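Ribosomal RNA small subunit methyltransferase D (Escherichia coli, PDB 2FPO) methylates guanine 966 of 16S rRNA at N2 in the assembled 30S particle, using S-adenosyl-L-methionine as methyl donor. Local coordinates at residues A[164-169]-A[173-178]; A[135-140]-A[156-161]. All blocks are in the same frame, centred on the assembly; numbering follows the deposited sequence.

In the fold
Both contacts involve strands on the side of the mixed seven-stranded sheet that carries the antiparallel strands 184-191 and 173-181, and their centres are about 9 Å apart. Contact 2 comes first along the chain. It sets the start of helix 137-146 on strand 154-161. Contact 1 follows in series, where the loop after that strand comes back beside strand 173-181, an outermost strand of the sheet. Strand 184-191 lies between strands 154-161 and 173-181. The two contacts touch directly: P167 packs on L137 and E138, and W173 packs on I156. Helix, loop and the two strands are thus fitted together as one part of the methyltransferase domain.

Contact 1: A[164-169]-A[173-178]; sequences NGLPTV and WSLHRE
V169 and W173 are close neighbours, with CA atoms 6.2 Å apart, yet the loop 164-169 and the strand 173-178 share no hydrogen bond. The part from L166 to V169 runs roughly opposite to 173-178, 153° apart, and the two meet mainly through side chains. V169 CG1 comes to 3.9 Å from W173 CE3 and meets the indole obliquely. The other methyl, V169 CG2, lies by the CB and carbonyl O of W173. The indole CG of W173 stands anti to its carbonyl carbon (chi1 -71°), which turns the ring in toward helix 137-146, where NE1 bonds to E145. Further along, L166 CD2 lies 4.3 Å from L175 CD2 and 4.2 Å from E178 OE2. These are looser touches at the surface. The carboxylate of E178 has its real partner in R187, by a salt bridge. H176 and R177 both face L188, which makes a classic beta bulge in strand 173-178. R177 NH1 folds back over the H176 ring and bonds to H176 O. The loop lies against the edge strand of the hairpin 173-181/184-191 in a Rossmann-like methyltransferase sheet, strand order 3-2-1-4-5-7-6, the hallmark of class I S-adenosyl-L-methionine-dependent enzymes.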
loop_
_atom_site.group_PDB
_atom_site.type_symbol
_atom_site.label_atom_id
_atom_site.label_comp_id
_atom_site.label_asym_id
_atom_site.label_seq_id
_atom_site.Cartn_x
_atom_site.Cartn_y
_atom_site.Cartn_z
ATOM N N ASN A 164 16.793 11.079 1.033
ATOM C CA ASN A 164 15.917 11.624 2.062
ATOM C C ASN A 164 16.316 11.202 3.461
ATOM O O ASN A 164 15.909 11.842 4.417
ATOM C CB ASN A 164 14.452 11.214 1.827
ATOM C CG ASN A 164 13.838 11.864 0.597
ATOM O OD1 ASN A 164 12.932 11.304 -0.038
ATOM N ND2 ASN A 164 14.309 13.053 0.262
ATOM N N GLY A 165 17.105 10.136 3.572
ATOM C CA GLY A 165 17.397 9.508 4.858
ATOM C C GLY A 165 16.258 8.634 5.380
ATOM O O GLY A 165 15.257 8.393 4.679
ATOM N N LEU A 166 16.395 8.168 6.621
ATOM C CA LEU A 166 15.332 7.402 7.274
ATOM C C LEU A 166 14.199 8.341 7.651
ATOM O O LEU A 166 14.459 9.415 8.203
ATOM C CB LEU A 166 15.854 6.722 8.540
ATOM C CG LEU A 166 16.904 5.635 8.413
ATOM C CD1 LEU A 166 17.740 5.625 9.686
ATOM C CD2 LEU A 166 16.285 4.255 8.141
ATOM N N PRO A 167 12.934 7.958 7.344
ATOM C CA PRO A 167 11.840 8.830 7.807
ATOM C C PRO A 167 11.666 8.766 9.325
ATOM O O PRO A 167 11.950 7.737 9.940
ATOM C CB PRO A 167 10.602 8.245 7.121
ATOM C CG PRO A 167 10.939 6.782 6.933
ATOM C CD PRO A 167 12.431 6.795 6.588
ATOM N N THR A 168 11.219 9.879 9.906
ATOM C CA THR A 168 10.778 9.925 11.285
ATOM C C THR A 168 9.557 9.006 11.417
ATOM O O THR A 168 8.555 9.136 10.682
ATOM C CB THR A 168 10.499 11.399 11.739
ATOM O OG1 THR A 168 11.670 12.187 11.497
ATOM C CG2 THR A 168 10.183 11.493 13.244
ATOM N N VAL A 169 9.678 8.034 12.317
ATOM C CA VAL A 169 8.592 7.111 12.609
ATOM C C VAL A 169 8.311 7.188 14.104
ATOM O O VAL A 169 9.202 7.555 14.872
ATOM C CB VAL A 169 8.926 5.647 12.121
ATOM C CG1 VAL A 169 9.054 5.633 10.593
ATOM C CG2 VAL A 169 10.235 5.099 12.800
ATOM N N TRP A 173 7.334 2.035 16.277
ATOM C CA TRP A 173 7.627 1.442 14.954
ATOM C C TRP A 173 9.097 1.059 14.871
ATOM O O TRP A 173 9.987 1.872 15.169
ATOM C CB TRP A 173 7.378 2.446 13.831
ATOM C CG TRP A 173 5.968 2.794 13.531
ATOM C CD1 TRP A 173 4.932 2.939 14.419
ATOM C CD2 TRP A 173 5.438 3.118 12.240
ATOM N NE1 TRP A 173 3.781 3.311 13.745
ATOM C CE2 TRP A 173 4.067 3.433 12.413
ATOM C CE3 TRP A 173 5.995 3.194 10.947
ATOM C CZ2 TRP A 173 3.245 3.800 11.344
ATOM C CZ3 TRP A 173 5.149 3.543 9.872
ATOM C CH2 TRP A 173 3.802 3.850 10.091
ATOM N N SER A 174 9.370 -0.159 14.434
ATOM C CA SER A 174 10.756 -0.541 14.196
ATOM C C SER A 174 10.951 -0.966 12.747
ATOM O O SER A 174 10.053 -1.571 12.135
ATOM C CB SER A 174 11.183 -1.660 15.150
ATOM O OG SER A 174 10.400 -2.814 14.890
ATOM N N LEU A 175 12.110 -0.617 12.192
ATOM C CA LEU A 175 12.497 -1.066 10.859
ATOM C C LEU A 175 12.563 -2.600 10.823
ATOM O O LEU A 175 13.286 -3.211 11.592
ATOM C CB LEU A 175 13.816 -0.434 10.416
ATOM C CG LEU A 175 14.241 -0.627 8.949
ATOM C CD1 LEU A 175 13.163 -0.126 7.939
ATOM C CD2 LEU A 175 15.539 0.097 8.704
ATOM N N HIS A 176 11.756 -3.202 9.950
ATOM C CA HIS A 176 11.584 -4.662 9.917
ATOM C C HIS A 176 12.309 -5.323 8.742
ATOM O O HIS A 176 12.955 -6.353 8.925
ATOM C CB HIS A 176 10.088 -5.032 9.907
ATOM C CG HIS A 176 9.824 -6.466 10.246
ATOM N ND1 HIS A 176 10.183 -7.019 11.458
ATOM C CD2 HIS A 176 9.256 -7.465 9.527
ATOM C CE1 HIS A 176 9.850 -8.299 11.470
ATOM N NE2 HIS A 176 9.278 -8.594 10.314
ATOM N N ARG A 177 12.145 -4.753 7.540
ATOM C CA ARG A 177 12.900 -5.146 6.326
ATOM C C ARG A 177 13.351 -3.890 5.598
ATOM O O ARG A 177 12.706 -2.852 5.690
ATOM C CB ARG A 177 12.045 -5.969 5.343
ATOM C CG ARG A 177 11.430 -7.264 5.900
ATOM C CD ARG A 177 12.497 -8.330 6.189
ATOM N NE ARG A 177 11.895 -9.547 6.736
ATOM C CZ ARG A 177 11.898 -9.894 8.025
ATOM N NH1 ARG A 177 12.469 -9.105 8.928
ATOM N NH2 ARG A 177 11.332 -11.043 8.417
ATOM N N GLU A 178 14.444 -3.996 4.855
ATOM C CA GLU A 178 14.936 -2.899 4.019
ATOM C C GLU A 178 15.698 -3.383 2.775
ATOM O O GLU A 178 16.512 -4.276 2.863
ATOM C CB GLU A 178 15.822 -1.943 4.826
ATOM C CG GLU A 178 16.209 -0.689 4.023
ATOM C CD GLU A 178 17.182 0.216 4.749
ATOM O OE1 GLU A 178 18.326 -0.209 4.977
ATOM O OE2 GLU A 178 16.809 1.365 5.074
#

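Contact 2: A[135-140]-A[156-161]; sequences GLLEET and IYVESE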
loop_
_atom_site.group_PDB
_atom_site.type_symbol
_atom_site.label_atom_id
_atom_site.label_comp_id
_atom_site.label_asym_id
_atom_site.label_seq_id
_atom_site.Cartn_x
_atom_site.Cartn_y
_atom_site.Cartn_z
ATOM N N GLY A 135 6.002 16.593 2.573
ATOM C CA GLY A 135 4.615 17.053 2.684
ATOM C C GLY A 135 3.603 15.940 2.864
ATOM O O GLY A 135 2.492 16.190 3.304
ATOM N N LEU A 136 3.975 14.706 2.502
ATOM C CA LEU A 136 3.075 13.552 2.590
ATOM C C LEU A 136 3.629 12.423 3.456
ATOM O O LEU A 136 2.901 11.842 4.234
ATOM C CB LEU A 136 2.741 12.980 1.194
ATOM C CG LEU A 136 2.043 13.868 0.143
ATOM C CD1 LEU A 136 1.912 13.100 -1.141
ATOM C CD2 LEU A 136 0.653 14.390 0.599
ATOM N N LEU A 137 4.896 12.073 3.303
ATOM C CA LEU A 137 5.358 10.809 3.884
ATOM C C LEU A 137 5.223 10.747 5.416
ATOM O O LEU A 137 4.530 9.877 5.942
ATOM C CB LEU A 137 6.803 10.497 3.482
ATOM C CG LEU A 137 7.322 9.102 3.887
ATOM C CD1 LEU A 137 6.537 7.977 3.204
ATOM C CD2 LEU A 137 8.782 8.934 3.565
ATOM N N GLU A 138 5.895 11.659 6.117
ATOM C CA GLU A 138 5.839 11.652 7.567
ATOM C C GLU A 138 4.461 11.943 8.133
ATOM O O GLU A 138 4.125 11.404 9.188
ATOM C CB GLU A 138 6.857 12.608 8.180
ATOM C CG GLU A 138 8.134 11.904 8.610
ATOM C CD GLU A 138 9.253 12.073 7.620
ATOM O OE1 GLU A 138 9.023 11.752 6.424
ATOM O OE2 GLU A 138 10.351 12.526 8.036
ATOM N N GLU A 139 3.704 12.803 7.432
ATOM C CA GLU A 139 2.338 13.182 7.786
ATOM C C GLU A 139 1.411 11.975 7.767
ATOM O O GLU A 139 0.579 11.799 8.658
ATOM C CB GLU A 139 1.793 14.208 6.782
ATOM C CG GLU A 139 2.339 15.635 6.962
ATOM C CD GLU A 139 3.738 15.856 6.348
ATOM O OE1 GLU A 139 4.312 14.926 5.731
ATOM O OE2 GLU A 139 4.270 16.984 6.494
ATOM N N THR A 140 1.566 11.159 6.732
ATOM C CA THR A 140 0.754 9.948 6.537
ATOM C C THR A 140 1.064 8.958 7.643
ATOM O O THR A 140 0.172 8.410 8.273
ATOM C CB THR A 140 1.014 9.309 5.126
ATOM O OG1 THR A 140 0.603 10.235 4.114
ATOM C CG2 THR A 140 0.198 8.019 4.946
ATOM N N ILE A 156 3.944 -1.770 7.832
ATOM C CA ILE A 156 3.754 -0.588 6.991
ATOM C C ILE A 156 4.916 -0.493 5.977
ATOM O O ILE A 156 6.080 -0.381 6.340
ATOM C CB ILE A 156 3.667 0.714 7.818
ATOM C CG1 ILE A 156 2.637 0.603 8.952
ATOM C CG2 ILE A 156 3.377 1.931 6.916
ATOM C CD1 ILE A 156 3.241 0.112 10.323
ATOM N N TYR A 157 4.581 -0.559 4.709
ATOM C CA TYR A 157 5.574 -0.491 3.647
ATOM C C TYR A 157 5.746 0.976 3.310
ATOM O O TYR A 157 4.756 1.688 3.119
ATOM C CB TYR A 157 5.114 -1.309 2.423
ATOM C CG TYR A 157 5.890 -1.063 1.131
ATOM C CD1 TYR A 157 7.183 -1.569 0.952
ATOM C CD2 TYR A 157 5.319 -0.333 0.090
ATOM C CE1 TYR A 157 7.893 -1.343 -0.243
ATOM C CE2 TYR A 157 6.012 -0.103 -1.093
ATOM C CZ TYR A 157 7.289 -0.598 -1.259
ATOM O OH TYR A 157 7.942 -0.364 -2.451
ATOM N N VAL A 158 7.000 1.415 3.275
ATOM C CA VAL A 158 7.345 2.799 3.008
ATOM C C VAL A 158 8.411 2.808 1.925
ATOM O O VAL A 158 9.424 2.118 2.016
ATOM C CB VAL A 158 7.865 3.561 4.301
ATOM C CG1 VAL A 158 8.301 4.976 3.951
ATOM C CG2 VAL A 158 6.800 3.600 5.361
ATOM N N GLU A 159 8.125 3.543 0.857
ATOM C CA GLU A 159 9.050 3.734 -0.228
ATOM C C GLU A 159 9.537 5.207 -0.226
ATOM O O GLU A 159 8.732 6.151 -0.103
ATOM C CB GLU A 159 8.347 3.378 -1.534
ATOM C CG GLU A 159 9.194 3.497 -2.739
ATOM C CD GLU A 159 8.521 2.945 -3.997
ATOM O OE1 GLU A 159 7.884 1.861 -3.927
ATOM O OE2 GLU A 159 8.668 3.607 -5.050
ATOM N N SER A 160 10.853 5.388 -0.356
ATOM C CA SER A 160 11.456 6.710 -0.262
ATOM C C SER A 160 12.837 6.776 -0.910
ATOM O O SER A 160 13.594 5.829 -0.835
ATOM C CB SER A 160 11.551 7.122 1.209
ATOM O OG SER A 160 11.861 8.497 1.323
ATOM N N GLU A 161 13.159 7.917 -1.522
ATOM C CA GLU A 161 14.483 8.134 -2.099
ATOM C C GLU A 161 15.538 8.111 -1.001
ATOM O O GLU A 161 15.360 8.740 0.048
ATOM C CB GLU A 161 14.539 9.471 -2.848
ATOM C CG GLU A 161 13.797 9.482 -4.172
ATOM C CD GLU A 161 12.295 9.233 -4.028
ATOM O OE1 GLU A 161 11.639 9.907 -3.190
ATOM O OE2 GLU A 161 11.779 8.359 -4.764
#
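L137 and V158 make the apolar heart of this contact. L137 CD1 lies 3.6 Å from V158 CG1, and CD2 of the same leucine is 4.0 Å from that methyl. Both leucine methyls thus bear on one branch of the valine, and the two side chains meet at a slant. L137 holds CG anti to its own N (chi1 -172°), which carries the two end methyls from the first turn of the helix to the strand. V128 and P130 pack on the same leucine.

Mixed contacts are few. L137 CD2 sits 3.8 Å from S160 OG, a plain van der Waals touch. The serine hydroxyl has a weak hydrogen bond to N164 instead.

The two segments share no hydrogen bond. L136 takes the N-cap position, and its carbonyl O accepts twice from T140: from N at 2.9 Å and from OG1 at 2.8 Å, on opposite faces of the carbonyl plane. The strand backbone pairs with strands 123-128 and 184-191. Within the strand, Y157 OH donates to E159 OE1 at 2.7 Å, on the anti side of the carboxylate. CB of E159 points away from the helix. OE2 of E159 lies close to the like-charged D129 OD1, which may raise the proton affinity of the pair. D129 opens the Asp-Pro-Pro sequence of D129, P130 and P131, consistent with the N6-methylase-type signature of the family.

Helix and strand are therefore joined by nonpolar, nondirectional forces. The fit probably depends on side-chain shape, while the hydrogen bonds within the helix start and within the strand shape each segment separately.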